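Local atomic coordinates of transketolase (Campylobacter jejuni, PDB entry 3L84), a protein that belongs to the transketolase family of thiamine diphosphate-binding proteins and is built as a two-chain assembly. Residues Q7-T12 against K287-S292; K47-N52 against L299-W304; T461-P466 against S589-K594; V513-Y518 against E566-A571. All blocks are in the same frame, centred on the assembly; numbering follows the deposited sequence. Where two conformers were deposited one is given.

Contact 1: Q7-T12 against K287-S292. With GOL (glycerol), chain B.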
loop_
_atom_site.group_PDB
_atom_site.type_symbol
_atom_site.label_atom_id
_atom_site.label_comp_id
_atom_site.label_asym_id
_atom_site.label_seq_id
_atom_site.Cartn_x
_atom_site.Cartn_y
_atom_site.Cartn_z
ATOM N N GLN A 7 -25.402 -27.438 19.635
ATOM C CA GLN A 7 -24.466 -28.389 19.062
ATOM C C GLN A 7 -24.922 -28.836 17.670
ATOM O O GLN A 7 -24.129 -28.885 16.729
ATOM C CB GLN A 7 -24.354 -29.607 19.960
ATOM C CG GLN A 7 -23.370 -30.603 19.471
ATOM C CD GLN A 7 -23.306 -31.808 20.397
ATOM O OE1 GLN A 7 -23.288 -32.961 19.938
ATOM N NE2 GLN A 7 -23.293 -31.549 21.712
ATOM N N GLU A 8 -26.211 -29.125 17.532
ATOM C CA GLU A 8 -26.730 -29.507 16.236
ATOM C C GLU A 8 -26.591 -28.375 15.223
ATOM O O GLU A 8 -26.179 -28.581 14.086
ATOM C CB GLU A 8 -28.178 -29.979 16.324
ATOM C CG GLU A 8 -28.622 -30.683 15.026
ATOM C CD GLU A 8 -30.108 -30.966 14.926
ATOM O OE1 GLU A 8 -30.860 -30.017 14.593
ATOM O OE2 GLU A 8 -30.516 -32.136 15.129
ATOM N N GLN A 9 -26.913 -27.144 15.643
ATOM C CA GLN A 9 -26.767 -25.969 14.774
ATOM C C GLN A 9 -25.325 -25.783 14.342
ATOM O O GLN A 9 -25.042 -25.556 13.152
ATOM C CB GLN A 9 -27.317 -24.718 15.473
ATOM C CG GLN A 9 -28.820 -24.675 15.490
ATOM C CD GLN A 9 -29.313 -23.390 16.130
ATOM O OE1 GLN A 9 -29.292 -23.255 17.358
ATOM N NE2 GLN A 9 -29.675 -22.415 15.301
ATOM N N ALA A 10 -24.397 -25.869 15.282
ATOM C CA ALA A 10 -22.970 -25.672 14.968
ATOM C C ALA A 10 -22.487 -26.746 14.027
ATOM O O ALA A 10 -21.764 -26.468 13.053
ATOM C CB ALA A 10 -22.135 -25.631 16.244
ATOM N N ASN A 11 -22.869 -27.993 14.276
ATOM C CA ASN A 11 -22.433 -29.053 13.402
ATOM C C ASN A 11 -23.062 -28.973 12.008
ATOM O O ASN A 11 -22.422 -29.327 11.024
ATOM C CB ASN A 11 -22.652 -30.415 14.081
ATOM C CG ASN A 11 -21.646 -30.654 15.195
ATOM O OD1 ASN A 11 -20.552 -30.082 15.182
ATOM N ND2 ASN A 11 -22.004 -31.477 16.172
ATOM N N THR A 12 -24.286 -28.458 11.924
ATOM C CA THR A 12 -24.922 -28.206 10.627
ATOM C C THR A 12 -24.054 -27.234 9.847
ATOM O O THR A 12 -23.759 -27.454 8.668
ATOM C CB THR A 12 -26.351 -27.677 10.788
ATOM O OG1 THR A 12 -27.137 -28.668 11.488
ATOM C CG2 THR A 12 -26.999 -27.409 9.421
ATOM N N LYS A 287 -32.881 -26.631 11.081
ATOM C CA LYS A 287 -33.541 -25.937 9.968
ATOM C C LYS A 287 -34.556 -24.909 10.490
ATOM O O LYS A 287 -34.535 -23.741 10.104
ATOM C CB LYS A 287 -34.239 -26.947 9.049
ATOM C CG LYS A 287 -34.933 -26.348 7.830
ATOM C CD LYS A 287 -35.815 -27.337 7.089
ATOM C CE LYS A 287 -36.899 -26.662 6.226
ATOM N NZ LYS A 287 -36.287 -25.909 5.095
ATOM N N ILE A 288 -35.416 -25.365 11.389
ATOM C CA ILE A 288 -36.479 -24.524 11.927
ATOM C C ILE A 288 -35.889 -23.406 12.760
ATOM O O ILE A 288 -36.322 -22.262 12.648
ATOM C CB ILE A 288 -37.446 -25.363 12.788
ATOM C CG1 ILE A 288 -38.174 -26.388 11.930
ATOM C CG2 ILE A 288 -38.473 -24.495 13.527
ATOM C CD1 ILE A 288 -38.803 -27.451 12.767
ATOM N N ARG A 289 -34.929 -23.725 13.610
ATOM C CA ARG A 289 -34.346 -22.724 14.489
ATOM C C ARG A 289 -33.598 -21.633 13.713
ATOM O O ARG A 289 -33.835 -20.443 13.942
ATOM C CB ARG A 289 -33.450 -23.387 15.523
ATOM C CG ARG A 289 -32.775 -22.430 16.517
ATOM C CD ARG A 289 -33.736 -21.549 17.325
ATOM N NE ARG A 289 -34.730 -22.253 18.130
ATOM C CZ ARG A 289 -34.537 -22.707 19.369
ATOM N NH1 ARG A 289 -33.355 -22.626 19.980
ATOM N NH2 ARG A 289 -35.545 -23.279 20.004
ATOM N N PHE A 290 -32.730 -22.005 12.784
ATOM C CA PHE A 290 -32.062 -21.002 11.952
ATOM C C PHE A 290 -33.070 -20.190 11.121
ATOM O O PHE A 290 -32.929 -18.966 11.019
ATOM C CB PHE A 290 -31.017 -21.631 11.010
ATOM C CG PHE A 290 -29.660 -21.897 11.630
ATOM C CD1 PHE A 290 -28.872 -20.856 12.105
ATOM C CD2 PHE A 290 -29.149 -23.183 11.677
ATOM C CE1 PHE A 290 -27.585 -21.103 12.617
ATOM C CE2 PHE A 290 -27.896 -23.420 12.156
ATOM C CZ PHE A 290 -27.122 -22.380 12.636
ATOM N N GLU A 291 -34.091 -20.820 10.539
ATOM C CA GLU A 291 -34.974 -20.080 9.640
ATOM C C GLU A 291 -35.947 -19.156 10.412
ATOM O O GLU A 291 -36.565 -18.272 9.823
ATOM C CB GLU A 291 -35.689 -21.016 8.630
ATOM C CG GLU A 291 -36.828 -21.862 9.184
ATOM C CD GLU A 291 -37.359 -22.960 8.218
ATOM O OE1 GLU A 291 -36.776 -23.194 7.129
ATOM O OE2 GLU A 291 -38.362 -23.623 8.566
ATOM N N SER A 292 -36.071 -19.326 11.729
ATOM C CA SER A 292 -36.908 -18.428 12.512
ATOM C C SER A 292 -36.368 -16.999 12.475
ATOM O O SER A 292 -37.113 -16.083 12.790
ATOM C CB SER A 292 -37.039 -18.928 13.945
ATOM O OG SER A 292 -35.831 -18.778 14.638
HETATM C C1 GOL B . -31.353 -18.872 16.040
HETATM O O1 GOL B . -30.348 -19.634 15.405
HETATM C C2 GOL B . -31.798 -17.665 15.206
HETATM O O2 GOL B . -32.203 -18.061 13.906
HETATM C C3 GOL B . -32.959 -16.942 15.879
HETATM O O3 GOL B . -32.610 -16.621 17.221
#

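Contact 2: K47-N52 against L299-W304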
loop_
_atom_site.group_PDB
_atom_site.type_symbol
_atom_site.label_atom_id
_atom_site.label_comp_id
_atom_site.label_asym_id
_atom_site.label_seq_id
_atom_site.Cartn_x
_atom_site.Cartn_y
_atom_site.Cartn_z
ATOM N N LYS A 47 -29.351 -9.058 15.127
ATOM C CA LYS A 47 -30.619 -8.483 14.736
ATOM C C LYS A 47 -30.528 -8.140 13.247
ATOM O O LYS A 47 -29.670 -7.340 12.822
ATOM C CB LYS A 47 -30.857 -7.240 15.568
ATOM C CG LYS A 47 -32.183 -6.565 15.358
ATOM C CD LYS A 47 -32.163 -5.171 15.982
ATOM C CE LYS A 47 -31.255 -4.229 15.219
ATOM N NZ LYS A 47 -31.573 -2.854 15.497
ATOM N N HIS A 48 -31.352 -8.778 12.447
ATOM C CA HIS A 48 -31.283 -8.681 10.990
ATOM C C HIS A 48 -32.553 -9.215 10.364
ATOM O O HIS A 48 -33.253 -10.034 10.962
ATOM C CB HIS A 48 -30.035 -9.420 10.460
ATOM C CG HIS A 48 -30.015 -10.914 10.629
ATOM N ND1 HIS A 48 -30.134 -11.595 11.832
ATOM C CD2 HIS A 48 -29.787 -11.856 9.693
ATOM C CE1 HIS A 48 -30.020 -12.901 11.601
ATOM N NE2 HIS A 48 -29.788 -13.079 10.311
ATOM N N ASN A 49 -32.851 -8.726 9.169
ATOM C CA ASN A 49 -33.989 -9.199 8.395
ATOM C C ASN A 49 -33.506 -9.881 7.105
ATOM O O ASN A 49 -33.136 -9.213 6.157
ATOM C CB ASN A 49 -34.953 -8.069 8.046
ATOM C CG ASN A 49 -36.196 -8.599 7.388
ATOM O OD1 ASN A 49 -36.278 -9.819 7.108
ATOM N ND2 ASN A 49 -37.185 -7.745 7.201
ATOM N N PRO A 50 -33.460 -11.228 7.096
ATOM C CA PRO A 50 -33.010 -11.947 5.905
ATOM C C PRO A 50 -33.774 -11.560 4.629
ATOM O O PRO A 50 -33.238 -11.703 3.540
ATOM C CB PRO A 50 -33.238 -13.416 6.297
ATOM C CG PRO A 50 -33.177 -13.441 7.768
ATOM C CD PRO A 50 -33.855 -12.139 8.180
ATOM N N LYS A 51 -35.024 -11.115 4.744
ATOM C CA LYS A 51 -35.811 -10.756 3.566
ATOM C C LYS A 51 -35.650 -9.272 3.207
ATOM O O LYS A 51 -36.176 -8.817 2.182
ATOM C CB LYS A 51 -37.289 -11.088 3.783
ATOM C CG LYS A 51 -37.541 -12.552 4.103
ATOM C CD LYS A 51 -37.030 -13.502 3.029
ATOM C CE LYS A 51 -37.552 -14.931 3.258
ATOM N NZ LYS A 51 -36.815 -15.988 2.469
ATOM N N ASN A 52 -34.923 -8.509 4.031
ATOM C CA ASN A 52 -34.540 -7.119 3.684
ATOM C C ASN A 52 -33.140 -6.825 4.205
ATOM O O ASN A 52 -32.957 -6.203 5.252
ATOM C CB ASN A 52 -35.511 -6.052 4.182
ATOM C CG ASN A 52 -35.073 -4.674 3.765
ATOM O OD1 ASN A 52 -34.198 -4.542 2.877
ATOM N ND2 ASN A 52 -35.600 -3.640 4.389
ATOM N N LEU A 299 -40.396 -8.881 12.263
ATOM C CA LEU A 299 -40.952 -8.164 13.415
ATOM C C LEU A 299 -40.007 -7.038 13.886
ATOM O O LEU A 299 -40.450 -5.941 14.200
ATOM C CB LEU A 299 -41.183 -9.113 14.597
ATOM C CG LEU A 299 -42.521 -9.700 15.017
ATOM C CD1 LEU A 299 -43.765 -9.118 14.288
ATOM C CD2 LEU A 299 -42.522 -11.249 15.077
ATOM N N GLU A 300 -38.703 -7.289 13.933
ATOM C CA GLU A 300 -37.769 -6.235 14.341
ATOM C C GLU A 300 -37.816 -5.065 13.388
ATOM O O GLU A 300 -37.857 -3.916 13.805
ATOM C CB GLU A 300 -36.355 -6.763 14.445
ATOM C CG GLU A 300 -36.133 -7.697 15.623
ATOM C CD GLU A 300 -35.870 -6.983 16.948
ATOM O OE1 GLU A 300 -35.909 -5.735 17.017
ATOM O OE2 GLU A 300 -35.591 -7.701 17.936
ATOM N N GLU A 301 -37.835 -5.333 12.090
ATOM C CA GLU A 301 -37.885 -4.224 11.157
ATOM C C GLU A 301 -39.228 -3.476 11.224
ATOM O O GLU A 301 -39.267 -2.243 11.139
ATOM C CB GLU A 301 -37.613 -4.688 9.710
ATOM C CG GLU A 301 -37.645 -3.493 8.758
ATOM C CD GLU A 301 -37.308 -3.815 7.296
ATOM O OE1 GLU A 301 -36.985 -4.973 6.975
ATOM O OE2 GLU A 301 -37.409 -2.902 6.469
ATOM N N ALA A 302 -40.316 -4.200 11.452
ATOM C CA ALA A 302 -41.635 -3.582 11.581
ATOM C C ALA A 302 -41.690 -2.607 12.739
ATOM O O ALA A 302 -42.167 -1.485 12.602
ATOM C CB ALA A 302 -42.696 -4.651 11.747
ATOM N N LYS A 303 -41.126 -3.012 13.873
ATOM C CA LYS A 303 -41.044 -2.164 15.078
ATOM C C LYS A 303 -40.219 -0.930 14.768
ATOM O O LYS A 303 -40.557 0.194 15.203
ATOM C CB LYS A 303 -40.433 -2.955 16.274
ATOM C CG LYS A 303 -41.348 -4.058 16.826
ATOM C CD LYS A 303 -40.653 -4.842 17.946
ATOM C CE LYS A 303 -41.484 -6.040 18.432
ATOM N NZ LYS A 303 -40.803 -6.713 19.596
ATOM N N TRP A 304 -39.134 -1.113 14.021
ATOM C CA TRP A 304 -38.276 0.000 13.679
ATOM C C TRP A 304 -38.972 0.990 12.739
ATOM O O TRP A 304 -38.907 2.196 12.915
ATOM C CB TRP A 304 -36.973 -0.509 13.058
ATOM C CG TRP A 304 -36.027 0.603 12.742
ATOM C CD1 TRP A 304 -35.189 1.189 13.602
ATOM C CD2 TRP A 304 -35.893 1.303 11.490
ATOM N NE1 TRP A 304 -34.504 2.197 12.980
ATOM C CE2 TRP A 304 -34.908 2.280 11.679
ATOM C CE3 TRP A 304 -36.496 1.177 10.231
ATOM C CZ2 TRP A 304 -34.503 3.152 10.653
ATOM C CZ3 TRP A 304 -36.068 2.032 9.188
ATOM C CH2 TRP A 304 -35.088 2.999 9.419
#

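Contact 3: T461-P466 against S589-K594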
loop_
_atom_site.group_PDB
_atom_site.type_symbol
_atom_site.label_atom_id
_atom_site.label_comp_id
_atom_site.label_asym_id
_atom_site.label_seq_id
_atom_site.Cartn_x
_atom_site.Cartn_y
_atom_site.Cartn_z
ATOM N N THR A 461 -1.069 3.473 -12.346
ATOM C CA THR A 461 -1.746 2.555 -11.442
ATOM C C THR A 461 -3.245 2.768 -11.429
ATOM O O THR A 461 -4.000 1.809 -11.611
ATOM C CB THR A 461 -1.231 2.682 -10.029
ATOM O OG1 THR A 461 0.164 2.342 -10.009
ATOM C CG2 THR A 461 -1.995 1.823 -9.029
ATOM N N PHE A 462 -3.681 4.005 -11.217
ATOM C CA PHE A 462 -5.102 4.268 -11.130
ATOM C C PHE A 462 -5.816 4.091 -12.466
ATOM O O PHE A 462 -6.942 3.589 -12.487
ATOM C CB PHE A 462 -5.381 5.620 -10.443
ATOM C CG PHE A 462 -5.401 5.486 -8.984
ATOM C CD1 PHE A 462 -4.259 5.387 -8.262
ATOM C CD2 PHE A 462 -6.637 5.434 -8.337
ATOM C CE1 PHE A 462 -4.335 5.143 -6.839
ATOM C CE2 PHE A 462 -6.706 5.249 -6.985
ATOM C CZ PHE A 462 -5.577 5.056 -6.255
ATOM N N ARG A 463 -5.180 4.429 -13.569
ATOM C CA ARG A 463 -5.776 4.184 -14.866
ATOM C C ARG A 463 -5.868 2.709 -15.150
ATOM O O ARG A 463 -6.891 2.265 -15.712
ATOM C CB ARG A 463 -5.006 4.890 -15.959
ATOM C CG ARG A 463 -5.168 6.394 -15.885
ATOM C CD ARG A 463 -4.270 7.065 -16.879
ATOM N NE ARG A 463 -4.509 8.507 -16.941
ATOM C CZ ARG A 463 -3.678 9.358 -17.497
ATOM N NH1 ARG A 463 -2.492 8.954 -17.926
ATOM N NH2 ARG A 463 -4.001 10.655 -17.522
ATOM N N ALA A 464 -4.899 1.895 -14.735
ATOM C CA ALA A 464 -4.925 0.465 -14.999
ATOM C C ALA A 464 -5.939 -0.270 -14.128
ATOM O O ALA A 464 -6.425 -1.332 -14.517
ATOM C CB ALA A 464 -3.556 -0.142 -14.786
HETATM N N MSE A 465 -6.229 0.213 -12.926
HETATM C CA MSE A 465 -7.205 -0.403 -12.049
HETATM C C MSE A 465 -8.607 -0.338 -12.665
HETATM O O MSE A 465 -9.126 0.755 -12.942
HETATM C CB MSE A 465 -7.188 0.299 -10.695
HETATM C CG MSE A 465 -8.210 -0.299 -9.713
HETATM SE SE MSE A 465 -8.081 0.367 -7.890
HETATM C CE MSE A 465 -7.495 2.217 -8.196
ATOM N N PRO A 466 -9.255 -1.488 -12.838
ATOM C CA PRO A 466 -10.626 -1.449 -13.336
ATOM C C PRO A 466 -11.600 -0.707 -12.437
ATOM O O PRO A 466 -11.371 -0.585 -11.228
ATOM C CB PRO A 466 -10.993 -2.942 -13.444
ATOM C CG PRO A 466 -9.679 -3.629 -13.622
ATOM C CD PRO A 466 -8.744 -2.867 -12.744
ATOM N N SER A 589 3.789 7.633 -18.031
ATOM C CA SER A 589 2.457 7.168 -18.456
ATOM C C SER A 589 2.499 6.574 -19.904
ATOM O O SER A 589 2.010 7.102 -20.910
ATOM C CB SER A 589 1.359 8.212 -18.186
ATOM O OG SER A 589 1.787 9.523 -18.531
ATOM N N ASN A 590 3.076 5.378 -19.981
ATOM C CA ASN A 590 3.164 4.652 -21.207
ATOM C C ASN A 590 1.806 4.229 -21.739
ATOM O O ASN A 590 1.673 3.948 -22.917
ATOM C CB ASN A 590 4.050 3.401 -21.077
ATOM C CG ASN A 590 5.548 3.696 -21.129
ATOM O OD1 ASN A 590 6.354 2.968 -20.518
ATOM N ND2 ASN A 590 5.936 4.683 -21.884
ATOM N N GLU A 591 0.772 4.198 -20.903
ATOM C CA GLU A 591 -0.569 3.947 -21.402
ATOM C C GLU A 591 -1.008 4.955 -22.452
ATOM O O GLU A 591 -1.910 4.669 -23.245
ATOM C CB GLU A 591 -1.581 3.869 -20.247
ATOM C CG GLU A 591 -1.810 5.167 -19.465
ATOM C CD GLU A 591 -0.848 5.432 -18.325
ATOM O OE1 GLU A 591 0.167 4.730 -18.164
ATOM O OE2 GLU A 591 -1.109 6.398 -17.577
ATOM N N LEU A 592 -0.404 6.147 -22.458
ATOM C CA LEU A 592 -0.723 7.131 -23.480
ATOM C C LEU A 592 -0.426 6.662 -24.887
ATOM O O LEU A 592 -1.036 7.191 -25.816
ATOM C CB LEU A 592 0.004 8.431 -23.203
ATOM C CG LEU A 592 -0.426 9.271 -22.000
ATOM C CD1 LEU A 592 0.326 10.608 -21.990
ATOM C CD2 LEU A 592 -1.869 9.541 -22.010
ATOM N N TYR A 593 0.431 5.666 -25.059
ATOM C CA TYR A 593 0.644 5.121 -26.402
ATOM C C TYR A 593 -0.585 4.446 -26.989
ATOM O O TYR A 593 -0.613 4.201 -28.180
ATOM C CB TYR A 593 1.823 4.146 -26.383
ATOM C CG TYR A 593 3.210 4.771 -26.303
ATOM C CD1 TYR A 593 3.754 5.431 -27.419
ATOM C CD2 TYR A 593 3.941 4.744 -25.157
ATOM C CE1 TYR A 593 5.031 5.990 -27.371
ATOM C CE2 TYR A 593 5.222 5.309 -25.109
ATOM C CZ TYR A 593 5.756 5.908 -26.228
ATOM O OH TYR A 593 7.016 6.464 -26.149
ATOM N N LYS A 594 -1.641 4.171 -26.209
ATOM C CA LYS A 594 -2.906 3.725 -26.769
ATOM C C LYS A 594 -3.428 4.760 -27.771
ATOM O O LYS A 594 -4.030 4.385 -28.785
ATOM C CB LYS A 594 -3.907 3.446 -25.665
ATOM C CG LYS A 594 -5.207 2.936 -26.159
ATOM C CD LYS A 594 -6.097 2.407 -25.054
ATOM C CE LYS A 594 -7.434 1.928 -25.634
ATOM N NZ LYS A 594 -8.222 1.116 -24.651
#

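Contact 4: V513-Y518 against E566-A571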
loop_
_atom_site.group_PDB
_atom_site.type_symbol
_atom_site.label_atom_id
_atom_site.label_comp_id
_atom_site.label_asym_id
_atom_site.label_seq_id
_atom_site.Cartn_x
_atom_site.Cartn_y
_atom_site.Cartn_z
ATOM N N VAL A 513 -15.644 17.348 -21.236
ATOM C CA VAL A 513 -15.073 16.495 -20.210
ATOM C C VAL A 513 -15.787 15.152 -20.149
ATOM O O VAL A 513 -15.127 14.127 -19.930
ATOM C CB VAL A 513 -15.104 17.225 -18.846
ATOM C CG1 VAL A 513 -14.632 16.321 -17.700
ATOM C CG2 VAL A 513 -14.220 18.508 -18.880
ATOM N N LYS A 514 -17.100 15.119 -20.409
ATOM C CA LYS A 514 -17.883 13.876 -20.444
ATOM C C LYS A 514 -17.341 12.829 -21.404
ATOM O O LYS A 514 -17.611 11.626 -21.227
ATOM C CB LYS A 514 -19.364 14.181 -20.779
ATOM C CG LYS A 514 -19.592 14.682 -22.186
ATOM C CD LYS A 514 -21.042 15.001 -22.514
ATOM C CE LYS A 514 -21.136 15.847 -23.755
ATOM N NZ LYS A 514 -20.333 15.401 -24.923
ATOM N N ASN A 515 -16.629 13.262 -22.447
ATOM C CA ASN A 515 -15.995 12.366 -23.428
ATOM C C ASN A 515 -14.616 11.899 -23.029
ATOM O O ASN A 515 -13.995 11.172 -23.786
ATOM C CB ASN A 515 -15.913 13.079 -24.783
ATOM C CG ASN A 515 -17.258 13.546 -25.275
ATOM O OD1 ASN A 515 -17.598 14.751 -25.213
ATOM N ND2 ASN A 515 -18.057 12.608 -25.734
ATOM N N GLY A 516 -14.113 12.346 -21.874
ATOM C CA GLY A 516 -12.775 11.990 -21.390
ATOM C C GLY A 516 -11.652 12.826 -21.968
ATOM O O GLY A 516 -10.756 13.242 -21.249
ATOM N N ALA A 517 -11.692 13.010 -23.268
ATOM C CA ALA A 517 -10.793 13.938 -23.958
ATOM C C ALA A 517 -11.632 14.768 -24.893
ATOM O O ALA A 517 -12.663 14.279 -25.391
ATOM C CB ALA A 517 -9.706 13.186 -24.744
ATOM N N TYR A 518 -11.224 16.013 -25.154
ATOM C CA TYR A 518 -11.967 16.891 -26.066
ATOM C C TYR A 518 -10.999 17.882 -26.695
ATOM O O TYR A 518 -9.861 18.046 -26.219
ATOM C CB TYR A 518 -13.115 17.599 -25.318
ATOM C CG TYR A 518 -12.677 18.555 -24.249
ATOM C CD1 TYR A 518 -12.587 19.903 -24.515
ATOM C CD2 TYR A 518 -12.380 18.131 -22.961
ATOM C CE1 TYR A 518 -12.164 20.805 -23.546
ATOM C CE2 TYR A 518 -11.971 19.019 -22.010
ATOM C CZ TYR A 518 -11.892 20.363 -22.283
ATOM O OH TYR A 518 -11.505 21.291 -21.350
ATOM N N GLU A 566 -11.395 6.160 -23.495
ATOM C CA GLU A 566 -11.375 4.781 -23.985
ATOM C C GLU A 566 -12.767 4.296 -24.404
ATOM O O GLU A 566 -12.864 3.353 -25.191
ATOM C CB GLU A 566 -10.808 3.816 -22.939
ATOM C CG GLU A 566 -9.357 3.999 -22.621
ATOM C CD GLU A 566 -8.860 2.981 -21.624
ATOM O OE1 GLU A 566 -9.086 3.146 -20.390
ATOM O OE2 GLU A 566 -8.233 1.988 -22.051
ATOM N N LYS A 567 -13.835 4.875 -23.841
ATOM C CA LYS A 567 -15.212 4.455 -24.141
ATOM C C LYS A 567 -15.799 5.156 -25.361
ATOM O O LYS A 567 -16.906 4.806 -25.784
ATOM C CB LYS A 567 -16.146 4.738 -22.972
ATOM C CG LYS A 567 -15.765 4.069 -21.697
ATOM C CD LYS A 567 -16.763 4.307 -20.551
ATOM C CE LYS A 567 -18.117 3.603 -20.780
ATOM N NZ LYS A 567 -18.044 2.115 -21.089
ATOM N N GLN A 568 -15.111 6.134 -25.940
ATOM C CA GLN A 568 -15.701 6.920 -27.027
ATOM C C GLN A 568 -15.678 6.155 -28.328
ATOM O O GLN A 568 -14.866 5.236 -28.493
ATOM C CB GLN A 568 -14.958 8.250 -27.177
ATOM C CG GLN A 568 -14.944 9.105 -25.914
ATOM C CD GLN A 568 -16.293 9.247 -25.297
ATOM O OE1 GLN A 568 -16.513 8.823 -24.133
ATOM N NE2 GLN A 568 -17.214 9.820 -26.045
ATOM N N ASP A 569 -16.550 6.515 -29.259
ATOM C CA ASP A 569 -16.544 5.769 -30.509
ATOM C C ASP A 569 -15.427 6.220 -31.427
ATOM O O ASP A 569 -14.765 7.231 -31.190
ATOM C CB ASP A 569 -17.901 5.727 -31.195
ATOM C CG ASP A 569 -18.410 7.061 -31.622
ATOM O OD1 ASP A 569 -17.609 7.977 -31.910
ATOM O OD2 ASP A 569 -19.666 7.165 -31.746
ATOM N N LYS A 570 -15.164 5.412 -32.447
ATOM C CA LYS A 570 -14.029 5.652 -33.329
ATOM C C LYS A 570 -14.130 6.988 -34.050
ATOM O O LYS A 570 -13.138 7.705 -34.194
ATOM C CB LYS A 570 -13.895 4.517 -34.350
ATOM N N ALA A 571 -15.321 7.341 -34.487
ATOM C CA ALA A 571 -15.533 8.632 -35.133
ATOM C C ALA A 571 -15.090 9.809 -34.240
ATOM O O ALA A 571 -14.477 10.764 -34.708
ATOM C CB ALA A 571 -16.983 8.785 -35.576
#

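Contact 1: Q7-T12 against K287-S292
The ring of Phe-290 carries the amide end of Gln-9 over one face. Gln-9 NE2 sits above the ring centre, 3.4 Å from the ring plane. The amide plane is steeply inclined to the ring, 64° apart, so the two groups do not stack flat. In the ring plane, the backbone O of Gln-9 lies at the edge. Further back along the side chain, Gln-9 CB touches Phe-290 CE2 at 3.6 Å. The Gln-9 chain is extended beyond CG (chi2 -177°), which carries its amide across the ring to Arg-289. There Gln-9 NE2 comes within 3.3 Å of Arg-289 CG. A glycerol, probably from the crystallisation liquor, bridges the two segments. Gln-9 NE2 donates to glycerol O1 at 2.9 Å, and glycerol O2 donates to Arg-289 O, also at 2.9 Å. The other end of the Gln-9 amide is held too: Gln-9 OE1 is hydrogen-bonded to the hydroxyl of Tyr-44, as is Arg-289 NH1. One tyrosine thus serves both segments. The contact is buried and packs the N-terminal helix 3-24 against helix 284-291, within the thiamine diphosphate-binding region. Helix 30-42 lies beside it, with Ser-40 touching Gln-9.

Contact 2: K47-N52 against L299-W304
Glu-301 reaches from helix 293-310 with an extended chain and presents its carboxylate to two asparagine amides. Both asparagine side chains cross it at about a right angle. Asn-49 turns its amide plane 75° from the carboxylate; Asn-52 is less steeply turned, at 37°. Asn-49 ND2 donates to Glu-301 OE1 at 2.8 Å and meets this oxygen nearly along its C-O axis. Asn-52 ND2 donates to Glu-301 OE2 at 2.9 Å, on the syn side but tilted out of the carboxylate plane; the oxygen lies in the amide plane of Asn-52. A weak second bond runs from Asn-52 ND2 to Glu-301 OE1. The two asparagines are the ends of a type I beta turn, 49-52, in the loop between helix 30-42 and strand 60-63. Asn-49 OD1 also accepts from Lys-51 N at 3.0 Å, forming an Asx turn. Asn-52 OD1 is hydrogen-bonded to Thr-54 OG1. Next to this, Lys-47 crosses Glu-300 at about a right angle, and Lys-47 CD lies 3.9 Å from Glu-300 OE1. Lys-47 NZ is hydrogen-bonded instead to Asn-57 O.

Contact 3: T461-P466 against S589-K594
The C-terminal end of helix 458-464, in the pyrimidine-binding region, meets the 3-10 segment 590-594 of the C-terminal domain through a buried salt bridge. Arg-463 NH1 donates to Glu-591 OE2 at 2.9 Å, and the N-H...O angle is 161°. The carboxylate oxygen lies near the guanidinium plane, at its edge. The NH1 group meets OE2 on the anti side, somewhat out of the carboxylate plane. The two planes stand 77° apart, so the pair is joined by one oxygen and not laid flat side by side. The Arg-463 chain is extended from CG to NE, and its CD also lies 3.3 Å from Glu-591 OE2. Glu-591 bends at chi2 (-86°), which turns its carboxylate toward the arginine. This bridge spans two domains of one chain, and each charged group has a second partner. Arg-463 NH2 forms a salt bridge with Glu-585, and Glu-591 OE1 bonds to Ser-460. Around the guanidinium, Ser-589 CB lies at the edge, 3.9 Å from Arg-463 NH1. Leu-592 CD2 approaches the same nitrogen obliquely at 4.2 Å. The second subunit is close by: Ala-464 O is hydrogen-bonded to His-588 of that subunit.

Contact 4: V513-Y518 against E566-A571
Asn-515, at the end of the short 3-10 segment 513-515, meets Gln-568. Lys-514, the residue before it, plays a minor part at the rim. Lys-514 NZ donates to OD1 of the next residue, Asn-515, at 2.8 Å. The backbone N of Asp-512 is a second donor, so Asn-515 OD1 accepts from two donors. Asn-515 itself makes the main contact. Its side chain crosses that of Gln-568 at about a right angle, and the two amide planes stand 83° apart. The amide ends come close, with Asn-515 ND2 2.9 Å from the atom modelled as Gln-568 NE2. Which way round the Gln-568 amide lies is doubtful, so the nature of this approach is left undecided. The Gln-568 chain is bent at chi2 (-49°), which folds its amide over the backbone of Asn-515. Here Gln-568 CG comes within 3.1 Å of the backbone O of Asn-515. Gly-516 follows with a positive phi of 83° as the chain leaves the 3-10 segment. Its N bonds to Val-513 O at 2.8 Å. Ala-517 O then accepts from the hydroxyl of Tyr-572, and Tyr-518 pairs through its backbone with Ser-558 as it begins strand 518-521, outermost in its sheet within this chain. On the opposing segment, Asp-569 is the N-cap residue of helix 570-576. The contact thus joins the turn entering that strand to the approach of a capped helix, at the surface of the mixed-sheet C-terminal domain.

From the N terminus, helix 3-24 opens contact 1 and the loop after helix 30-42 opens contact 2. Contact 1 closes at helix 284-291 and contact 2 at the next helix, 293-310, so their segments alternate and the two loops cross. Both lie in the thiamine diphosphate-binding region, about 20 Å apart between centres. The chain then passes to the other part of the molecule. Contact 3 opens on helix 458-464 and closes at 589-594, tying the pyrimidine-binding region to the C-terminal domain. Contact 4 is nested inside that loop and stays within the C-terminal part. A salt bridge from Lys-594 NZ to Glu-566 OE2 (2.7 Å) joins contacts 3 and 4.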